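Local structure of probable thiosulfate sulfurtransferase (Thermus thermophilus, 2EG4) at residues P183-G194 against G208-H219; L47-F55 against F80-E88. The protein probably transfers sulfur from thiosulfate to an acceptor such as cyanide, as other two-domain rhodaneses do, and binds a zinc ion. All coordinates share one frame; numbering follows the deposited sequence.

Interaction 1 (P183-G194 against G208-H219); sequences PGQEVGVYCHSG and GVRARNYLGSMH. With ZN (zinc ion), chain C; SO4 (sulfate ion), chain D.
This contact is the parallel strand pair of a beta-alpha-beta crossover in the second rhodanese-like domain. Strands 186-190 and 210-213 exchange backbone bonds, from Arg210 N to Gln185 O through to Tyr214 N and Val189 O (3.0 Å). Beyond them Ser217 OG accepts a bond from Cys191 N (2.9 Å) and donates one to Tyr214 O (2.7 Å). Met218 N then meets Cys191 O (2.8 Å), and His219 N reaches a lone pair of His192 O. With CG anti to the backbone N in both (chi1 179° and -172°), His192 and His219 converge on the zinc ion, bound by His192 NE2 and His219 ND1 at 2.1 Å each; Cys151 and Cys152 complete the site. Sulfate, probably from the crystallisation liquor, accepts from His192 N and Ser193 N in what is probably the rhodanese active-site loop, and from Ala195 N and Arg196. Glu186 forms no salt bridge with Arg210 or Arg212: waters link OE1 to Arg212 NH1 and, weakly, OE2 to Arg210 NH1, while OE2 touches Arg210 CD. Arg212 NH2 also holds Leu122 O and Glu127. Strand 186-190 lies between strands 134-136 and 210-213, helix 195-206 packs on Val189 and Ala211, and Tyr214 rests against helix 125-129.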
loop_
_atom_site.group_PDB
_atom_site.type_symbol
_atom_site.label_atom_id
_atom_site.label_comp_id
_atom_site.label_asym_id
_atom_site.label_seq_id
_atom_site.Cartn_x
_atom_site.Cartn_y
_atom_site.Cartn_z
ATOM N N PRO A 183 4.747 -18.490 -8.865
ATOM C CA PRO A 183 3.318 -18.200 -8.782
ATOM C C PRO A 183 2.609 -19.056 -7.741
ATOM O O PRO A 183 2.937 -20.230 -7.555
ATOM C CB PRO A 183 2.831 -18.480 -10.197
ATOM C CG PRO A 183 4.000 -18.051 -11.027
ATOM C CD PRO A 183 5.171 -18.638 -10.271
ATOM N N GLY A 184 1.649 -18.448 -7.051
ATOM C CA GLY A 184 0.890 -19.158 -6.046
ATOM C C GLY A 184 1.505 -19.209 -4.664
ATOM O O GLY A 184 0.818 -19.560 -3.709
ATOM N N GLN A 185 2.785 -18.865 -4.552
ATOM C CA GLN A 185 3.484 -18.881 -3.273
ATOM C C GLN A 185 3.053 -17.767 -2.326
ATOM O O GLN A 185 2.907 -16.617 -2.742
ATOM C CB GLN A 185 4.997 -18.771 -3.493
ATOM C CG GLN A 185 5.809 -18.877 -2.215
ATOM C CD GLN A 185 7.268 -19.194 -2.477
ATOM O OE1 GLN A 185 7.684 -19.347 -3.626
ATOM N NE2 GLN A 185 8.057 -19.300 -1.408
ATOM N N GLU A 186 2.865 -18.125 -1.058
ATOM C CA GLU A 186 2.475 -17.172 -0.021
ATOM C C GLU A 186 3.705 -16.397 0.426
ATOM O O GLU A 186 4.680 -16.978 0.904
ATOM C CB GLU A 186 1.896 -17.899 1.193
ATOM C CG GLU A 186 0.547 -18.539 0.966
ATOM C CD GLU A 186 -0.572 -17.517 0.849
ATOM O OE1 GLU A 186 -0.495 -16.465 1.529
ATOM O OE2 GLU A 186 -1.526 -17.775 0.088
ATOM N N VAL A 187 3.652 -15.082 0.290
ATOM C CA VAL A 187 4.781 -14.250 0.678
ATOM C C VAL A 187 4.240 -13.056 1.437
ATOM O O VAL A 187 3.253 -12.464 1.021
ATOM C CB VAL A 187 5.527 -13.728 -0.558
ATOM C CG1 VAL A 187 6.786 -12.966 -0.130
ATOM C CG2 VAL A 187 5.878 -14.893 -1.476
ATOM N N GLY A 188 4.870 -12.737 2.553
ATOM C CA GLY A 188 4.450 -11.585 3.327
ATOM C C GLY A 188 5.499 -10.519 3.075
ATOM O O GLY A 188 6.663 -10.830 2.810
ATOM N N VAL A 189 5.084 -9.259 3.091
ATOM C CA VAL A 189 6.027 -8.180 2.886
ATOM C C VAL A 189 5.793 -7.105 3.926
ATOM O O VAL A 189 4.657 -6.874 4.332
ATOM C CB VAL A 189 5.887 -7.537 1.477
ATOM C CG1 VAL A 189 6.448 -8.482 0.408
ATOM C CG2 VAL A 189 4.447 -7.236 1.171
ATOM N N TYR A 190 6.865 -6.464 4.378
ATOM C CA TYR A 190 6.712 -5.398 5.364
ATOM C C TYR A 190 7.852 -4.395 5.273
ATOM O O TYR A 190 8.851 -4.616 4.576
ATOM C CB TYR A 190 6.659 -5.990 6.787
ATOM C CG TYR A 190 8.014 -6.355 7.359
ATOM C CD1 TYR A 190 8.762 -5.420 8.065
ATOM C CD2 TYR A 190 8.529 -7.641 7.216
ATOM C CE1 TYR A 190 9.987 -5.743 8.633
ATOM C CE2 TYR A 190 9.772 -7.986 7.784
ATOM C CZ TYR A 190 10.489 -7.034 8.491
ATOM O OH TYR A 190 11.698 -7.325 9.081
ATOM N N CYS A 191 7.678 -3.263 5.948
ATOM C CA CYS A 191 8.709 -2.229 6.007
ATOM C C CYS A 191 8.466 -1.381 7.250
ATOM O O CYS A 191 8.275 -1.955 8.313
ATOM C CB CYS A 191 8.726 -1.392 4.730
ATOM S SG CYS A 191 7.146 -0.697 4.246
ATOM N N HIS A 192 8.457 -0.041 7.146
ATOM C CA HIS A 192 8.226 0.784 8.333
ATOM C C HIS A 192 6.742 0.962 8.624
ATOM O O HIS A 192 6.287 0.708 9.734
ATOM C CB HIS A 192 8.872 2.161 8.192
ATOM C CG HIS A 192 8.633 3.049 9.374
ATOM N ND1 HIS A 192 8.025 4.283 9.265
ATOM C CD2 HIS A 192 8.871 2.862 10.695
ATOM C CE1 HIS A 192 7.896 4.816 10.465
ATOM N NE2 HIS A 192 8.399 3.975 11.350
ATOM N N SER A 193 5.971 1.398 7.629
ATOM C CA SER A 193 4.555 1.559 7.870
ATOM C C SER A 193 3.739 1.053 6.697
ATOM O O SER A 193 2.644 1.544 6.432
ATOM C CB SER A 193 4.188 3.016 8.198
ATOM O OG SER A 193 4.478 3.902 7.116
ATOM N N GLY A 194 4.305 0.076 5.991
ATOM C CA GLY A 194 3.609 -0.577 4.883
ATOM C C GLY A 194 3.546 0.093 3.524
ATOM O O GLY A 194 2.796 -0.355 2.672
ATOM N N GLY A 208 1.797 -13.102 -10.040
ATOM C CA GLY A 208 1.122 -14.314 -9.609
ATOM C C GLY A 208 1.407 -14.820 -8.210
ATOM O O GLY A 208 0.879 -15.863 -7.812
ATOM N N VAL A 209 2.237 -14.094 -7.467
ATOM C CA VAL A 209 2.582 -14.474 -6.098
ATOM C C VAL A 209 1.510 -13.991 -5.122
ATOM O O VAL A 209 1.012 -12.879 -5.246
ATOM C CB VAL A 209 3.943 -13.868 -5.702
ATOM C CG1 VAL A 209 4.171 -14.017 -4.208
ATOM C CG2 VAL A 209 5.056 -14.555 -6.490
ATOM N N ARG A 210 1.148 -14.836 -4.160
ATOM C CA ARG A 210 0.134 -14.459 -3.184
ATOM C C ARG A 210 0.761 -13.629 -2.065
ATOM O O ARG A 210 0.960 -14.091 -0.928
ATOM C CB ARG A 210 -0.547 -15.713 -2.634
ATOM C CG ARG A 210 -1.398 -16.431 -3.696
ATOM C CD ARG A 210 -1.936 -17.770 -3.204
ATOM N NE ARG A 210 -2.594 -18.510 -4.279
ATOM C CZ ARG A 210 -2.763 -19.831 -4.283
ATOM N NH1 ARG A 210 -2.321 -20.561 -3.265
ATOM N NH2 ARG A 210 -3.356 -20.425 -5.310
ATOM N N ALA A 211 1.082 -12.391 -2.400
ATOM C CA ALA A 211 1.685 -11.485 -1.429
ATOM C C ALA A 211 0.626 -10.845 -0.514
ATOM O O ALA A 211 -0.472 -10.523 -0.949
ATOM C CB ALA A 211 2.470 -10.403 -2.157
ATOM N N ARG A 212 0.970 -10.685 0.762
ATOM C CA ARG A 212 0.076 -10.082 1.759
ATOM C C ARG A 212 0.928 -9.032 2.447
ATOM O O ARG A 212 2.089 -9.281 2.764
ATOM C CB ARG A 212 -0.371 -11.111 2.792
ATOM C CG ARG A 212 -1.222 -12.234 2.248
ATOM C CD ARG A 212 -1.420 -13.263 3.350
ATOM N NE ARG A 212 -2.138 -12.693 4.484
ATOM C CZ ARG A 212 -2.347 -13.330 5.633
ATOM N NH1 ARG A 212 -1.887 -14.562 5.807
ATOM N NH2 ARG A 212 -3.025 -12.736 6.608
ATOM N N ASN A 213 0.336 -7.869 2.707
ATOM C CA ASN A 213 1.047 -6.720 3.264
ATOM C C ASN A 213 0.861 -6.529 4.761
ATOM O O ASN A 213 -0.263 -6.396 5.225
ATOM C CB ASN A 213 0.544 -5.461 2.511
ATOM C CG ASN A 213 1.404 -4.204 2.740
ATOM O OD1 ASN A 213 0.946 -3.064 2.493
ATOM N ND2 ASN A 213 2.622 -4.388 3.154
ATOM N N TYR A 214 1.969 -6.505 5.499
ATOM C CA TYR A 214 1.937 -6.289 6.946
ATOM C C TYR A 214 1.890 -4.780 7.098
ATOM O O TYR A 214 2.913 -4.119 7.262
ATOM C CB TYR A 214 3.197 -6.842 7.634
ATOM C CG TYR A 214 3.253 -6.527 9.123
ATOM C CD1 TYR A 214 2.092 -6.248 9.843
ATOM C CD2 TYR A 214 4.469 -6.473 9.795
ATOM C CE1 TYR A 214 2.152 -5.904 11.201
ATOM C CE2 TYR A 214 4.541 -6.147 11.135
ATOM C CZ TYR A 214 3.371 -5.853 11.834
ATOM O OH TYR A 214 3.449 -5.488 13.152
ATOM N N LEU A 215 0.667 -4.253 7.063
ATOM C CA LEU A 215 0.457 -2.816 7.135
ATOM C C LEU A 215 1.030 -2.160 8.390
ATOM O O LEU A 215 1.621 -1.087 8.300
ATOM C CB LEU A 215 -1.036 -2.532 6.981
ATOM C CG LEU A 215 -1.455 -1.075 6.867
ATOM C CD1 LEU A 215 -0.710 -0.379 5.715
ATOM C CD2 LEU A 215 -2.950 -1.037 6.666
ATOM N N GLY A 216 0.883 -2.796 9.555
ATOM C CA GLY A 216 1.444 -2.216 10.774
ATOM C C GLY A 216 2.943 -2.060 10.656
ATOM O O GLY A 216 3.567 -1.066 11.120
ATOM N N SER A 217 3.541 -3.059 10.020
ATOM C CA SER A 217 4.975 -3.098 9.768
ATOM C C SER A 217 5.842 -2.892 11.004
ATOM O O SER A 217 5.389 -3.093 12.133
ATOM C CB SER A 217 5.366 -2.082 8.690
ATOM O OG SER A 217 5.209 -2.638 7.393
ATOM N N MET A 218 7.100 -2.514 10.783
ATOM C CA MET A 218 8.062 -2.333 11.881
ATOM C C MET A 218 7.661 -1.302 12.951
ATOM O O MET A 218 7.976 -1.469 14.135
ATOM C CB MET A 218 9.443 -1.990 11.298
ATOM C CG MET A 218 10.620 -2.589 12.057
ATOM S SD MET A 218 10.608 -4.430 12.140
ATOM C CE MET A 218 11.437 -4.613 13.696
ATOM N N HIS A 219 6.970 -0.238 12.560
ATOM C CA HIS A 219 6.549 0.732 13.566
ATOM C C HIS A 219 5.642 0.039 14.587
ATOM O O HIS A 219 5.884 0.114 15.796
ATOM C CB HIS A 219 5.812 1.918 12.920
ATOM C CG HIS A 219 5.515 3.029 13.879
ATOM N ND1 HIS A 219 6.407 4.049 14.135
ATOM C CD2 HIS A 219 4.445 3.256 14.678
ATOM C CE1 HIS A 219 5.899 4.857 15.050
ATOM N NE2 HIS A 219 4.712 4.397 15.396
HETATM ZN ZN ZN C . 8.380 4.405 13.402
HETATM S S SO4 D . 7.907 2.701 4.538
HETATM O O1 SO4 D . 8.308 4.098 4.908
HETATM O O2 SO4 D . 8.907 1.741 5.112
HETATM O O3 SO4 D . 6.542 2.406 5.087
HETATM O O4 SO4 D . 7.885 2.564 3.044
HETATM O O HOH W 1 1.165 -14.370 2.138
HETATM O O HOH W 2 -2.289 -20.230 -0.404
HETATM O O HOH W 3 -1.454 -16.556 4.184
#

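Interaction 2 (L47-F55 against F80-E88); sequences LEGGLTELF and FFLGLGGLE
Leu82 O, which the ring atom CZ of Phe55 approaches at 3.7 Å, is gripped by two backbone donors of its own segment. Leu87 N bonds to Leu82 O at 3.2 Å, and Gly85 N adds a weaker bond. Leu82 O is thus satisfied within its own segment and meets Phe55 by van der Waals contact; no hydrogen bond crosses between the segments. Phe55 CG lies anti to the carbonyl carbon, beside the backbone N (chi1 -64°), which sends the ring toward Gly85: Phe55 CE2 lies 3.6 Å from Gly85 O, which sits near the ring plane. From the opposite direction Leu87 sets CD1 almost squarely over one face, 3.7 Å from the Phe55 ring centroid and 10° off the normal, a CH-pi contact. The carbonyl O of Leu51, one helical turn back, lies over the rim of the other face. This docking site is the Schellman motif that ends helix 73-84, where Gly86 takes a positive phi and the chain turns toward strand 89-92 of the first rhodanese-like domain. Leu51 CD1 touches Gly85 CA at 3.8 Å, and its other branch, CD2, meets Phe81 O and CB. The axes of 47-55 and 80-84 run nearly at right angles (-102°) and pass 10.3 Å apart. Leu47 divides its methyls: CD1 meets Phe81 CE1, while CD2 meets Leu84 CD2, the two leucine side chains crossing at about a right angle. Leu82 and Phe55 slide past each other in opposite directions, with Leu82 CD1 3.9 Å from Phe55 CE1; Leu82 also touches Val64 and Leu66 of strand 64-67.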
loop_
_atom_site.group_PDB
_atom_site.type_symbol
_atom_site.label_atom_id
_atom_site.label_comp_id
_atom_site.label_asym_id
_atom_site.label_seq_id
_atom_site.Cartn_x
_atom_site.Cartn_y
_atom_site.Cartn_z
ATOM N N LEU A 47 -10.775 0.466 11.081
ATOM C CA LEU A 47 -10.180 0.762 9.771
ATOM C C LEU A 47 -11.228 0.642 8.680
ATOM O O LEU A 47 -11.327 1.494 7.800
ATOM C CB LEU A 47 -9.025 -0.193 9.498
ATOM C CG LEU A 47 -8.411 -0.116 8.093
ATOM C CD1 LEU A 47 -7.942 1.324 7.772
ATOM C CD2 LEU A 47 -7.229 -1.050 8.076
ATOM N N GLU A 48 -12.014 -0.422 8.727
ATOM C CA GLU A 48 -13.064 -0.604 7.732
ATOM C C GLU A 48 -14.052 0.561 7.777
ATOM O O GLU A 48 -14.465 1.049 6.728
ATOM C CB GLU A 48 -13.774 -1.937 7.983
ATOM C CG GLU A 48 -14.843 -2.307 6.970
ATOM C CD GLU A 48 -15.508 -3.627 7.320
ATOM O OE1 GLU A 48 -15.111 -4.672 6.757
ATOM O OE2 GLU A 48 -16.425 -3.614 8.172
ATOM N N GLY A 49 -14.423 1.012 8.985
ATOM C CA GLY A 49 -15.355 2.129 9.111
ATOM C C GLY A 49 -14.766 3.417 8.561
ATOM O O GLY A 49 -15.463 4.211 7.912
ATOM N N GLY A 50 -13.481 3.621 8.820
ATOM C CA GLY A 50 -12.786 4.810 8.337
ATOM C C GLY A 50 -12.735 4.803 6.814
ATOM O O GLY A 50 -12.875 5.854 6.170
ATOM N N LEU A 51 -12.543 3.624 6.229
ATOM C CA LEU A 51 -12.522 3.525 4.768
ATOM C C LEU A 51 -13.926 3.800 4.225
ATOM O O LEU A 51 -14.078 4.465 3.213
ATOM C CB LEU A 51 -12.032 2.149 4.324
ATOM C CG LEU A 51 -10.534 1.922 4.579
ATOM C CD1 LEU A 51 -10.154 0.450 4.434
ATOM C CD2 LEU A 51 -9.727 2.746 3.571
ATOM N N THR A 52 -14.957 3.300 4.897
ATOM C CA THR A 52 -16.325 3.579 4.426
ATOM C C THR A 52 -16.566 5.082 4.359
ATOM O O THR A 52 -17.108 5.598 3.376
ATOM C CB THR A 52 -17.389 2.999 5.376
ATOM O OG1 THR A 52 -17.413 1.581 5.247
ATOM C CG2 THR A 52 -18.771 3.520 5.018
ATOM N N GLU A 53 -16.163 5.786 5.410
ATOM C CA GLU A 53 -16.370 7.227 5.483
ATOM C C GLU A 53 -15.613 7.931 4.366
ATOM O O GLU A 53 -16.128 8.853 3.733
ATOM C CB GLU A 53 -15.907 7.767 6.830
ATOM C CG GLU A 53 -15.908 9.275 6.925
ATOM C CD GLU A 53 -17.289 9.894 6.726
ATOM O OE1 GLU A 53 -18.303 9.175 6.825
ATOM O OE2 GLU A 53 -17.351 11.118 6.480
ATOM N N LEU A 54 -14.393 7.474 4.132
ATOM C CA LEU A 54 -13.551 8.046 3.085
ATOM C C LEU A 54 -14.145 7.798 1.709
ATOM O O LEU A 54 -14.215 8.710 0.875
ATOM C CB LEU A 54 -12.157 7.430 3.165
ATOM C CG LEU A 54 -11.143 7.903 2.114
ATOM C CD1 LEU A 54 -10.763 9.360 2.330
ATOM C CD2 LEU A 54 -9.904 7.029 2.228
ATOM N N PHE A 55 -14.559 6.561 1.464
ATOM C CA PHE A 55 -15.150 6.195 0.183
ATOM C C PHE A 55 -16.403 7.025 -0.093
ATOM O O PHE A 55 -16.604 7.508 -1.209
ATOM C CB PHE A 55 -15.527 4.718 0.167
ATOM C CG PHE A 55 -14.353 3.761 0.277
ATOM C CD1 PHE A 55 -13.043 4.219 0.341
ATOM C CD2 PHE A 55 -14.583 2.388 0.289
ATOM C CE1 PHE A 55 -11.962 3.310 0.419
ATOM C CE2 PHE A 55 -13.528 1.485 0.366
ATOM C CZ PHE A 55 -12.216 1.942 0.429
ATOM N N PHE A 80 -3.401 0.438 -1.875
ATOM C CA PHE A 80 -3.527 -0.680 -0.956
ATOM C C PHE A 80 -4.716 -0.462 -0.020
ATOM O O PHE A 80 -5.513 -1.373 0.192
ATOM C CB PHE A 80 -2.262 -0.874 -0.136
ATOM C CG PHE A 80 -2.340 -2.071 0.776
ATOM C CD1 PHE A 80 -2.315 -3.364 0.246
ATOM C CD2 PHE A 80 -2.543 -1.904 2.142
ATOM C CE1 PHE A 80 -2.500 -4.473 1.069
ATOM C CE2 PHE A 80 -2.729 -3.016 2.976
ATOM C CZ PHE A 80 -2.709 -4.293 2.436
ATOM N N PHE A 81 -4.846 0.732 0.529
ATOM C CA PHE A 81 -5.990 0.997 1.406
ATOM C C PHE A 81 -7.315 0.881 0.647
ATOM O O PHE A 81 -8.279 0.305 1.151
ATOM C CB PHE A 81 -5.902 2.409 2.003
ATOM C CG PHE A 81 -5.039 2.504 3.222
ATOM C CD1 PHE A 81 -5.459 1.943 4.428
ATOM C CD2 PHE A 81 -3.840 3.183 3.186
ATOM C CE1 PHE A 81 -4.679 2.074 5.585
ATOM C CE2 PHE A 81 -3.042 3.331 4.335
ATOM C CZ PHE A 81 -3.471 2.769 5.546
ATOM N N LEU A 82 -7.393 1.461 -0.560
ATOM C CA LEU A 82 -8.660 1.395 -1.282
ATOM C C LEU A 82 -9.032 -0.048 -1.635
ATOM O O LEU A 82 -10.200 -0.431 -1.511
ATOM C CB LEU A 82 -8.599 2.295 -2.533
ATOM C CG LEU A 82 -9.113 3.736 -2.326
ATOM C CD1 LEU A 82 -8.537 4.333 -1.069
ATOM C CD2 LEU A 82 -8.779 4.619 -3.545
ATOM N N GLY A 83 -8.047 -0.845 -2.049
ATOM C CA GLY A 83 -8.312 -2.238 -2.386
ATOM C C GLY A 83 -8.659 -3.036 -1.129
ATOM O O GLY A 83 -9.483 -3.952 -1.145
ATOM N N LEU A 84 -8.005 -2.689 -0.034
ATOM C CA LEU A 84 -8.250 -3.351 1.256
ATOM C C LEU A 84 -9.685 -3.101 1.733
ATOM O O LEU A 84 -10.259 -3.908 2.476
ATOM C CB LEU A 84 -7.242 -2.832 2.283
ATOM C CG LEU A 84 -7.385 -3.355 3.726
ATOM C CD1 LEU A 84 -7.164 -4.866 3.785
ATOM C CD2 LEU A 84 -6.372 -2.644 4.604
ATOM N N GLY A 85 -10.258 -1.980 1.308
ATOM C CA GLY A 85 -11.627 -1.657 1.658
ATOM C C GLY A 85 -12.613 -2.327 0.721
ATOM O O GLY A 85 -13.818 -2.072 0.813
ATOM N N GLY A 86 -12.105 -3.143 -0.204
ATOM C CA GLY A 86 -12.974 -3.861 -1.126
ATOM C C GLY A 86 -13.235 -3.263 -2.500
ATOM O O GLY A 86 -14.042 -3.793 -3.265
ATOM N N LEU A 87 -12.598 -2.145 -2.815
ATOM C CA LEU A 87 -12.790 -1.548 -4.136
ATOM C C LEU A 87 -11.900 -2.234 -5.156
ATOM O O LEU A 87 -10.832 -2.737 -4.815
ATOM C CB LEU A 87 -12.428 -0.070 -4.108
ATOM C CG LEU A 87 -13.338 0.858 -3.319
ATOM C CD1 LEU A 87 -12.698 2.241 -3.245
ATOM C CD2 LEU A 87 -14.697 0.915 -3.993
ATOM N N GLU A 88 -12.351 -2.268 -6.412
ATOM C CA GLU A 88 -11.558 -2.834 -7.492
ATOM C C GLU A 88 -10.629 -1.682 -7.892
ATOM O O GLU A 88 -11.098 -0.615 -8.246
ATOM C CB GLU A 88 -12.464 -3.232 -8.659
ATOM C CG GLU A 88 -13.393 -4.396 -8.304
ATOM C CD GLU A 88 -12.627 -5.595 -7.735
ATOM O OE1 GLU A 88 -11.675 -6.063 -8.402
ATOM O OE2 GLU A 88 -12.981 -6.067 -6.625
#

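In the fold
The two contacts follow one another along the chain: interaction 2 closes within the first rhodanese-like domain before interaction 1 opens in the second. Each domain carries its own four-stranded parallel sheet, in the same strand order 2-1-3-4. Interaction 2 packs helix 41-57 on the end of helix 73-84, whereas interaction 1 joins two neighbouring strands of the second sheet and the turns beyond them. Their centres are 18 Å apart, yet they meet across the domain interface, where Asn213 CB packs on Phe80 CZ (3.5 Å) and Leu215 CD2 on Phe81 CE1 (3.7 Å). Helix 73-84 thus takes part in both: its C-terminal end receives helix 41-57, and its Phe80 and Phe81 meet the zinc-bearing domain.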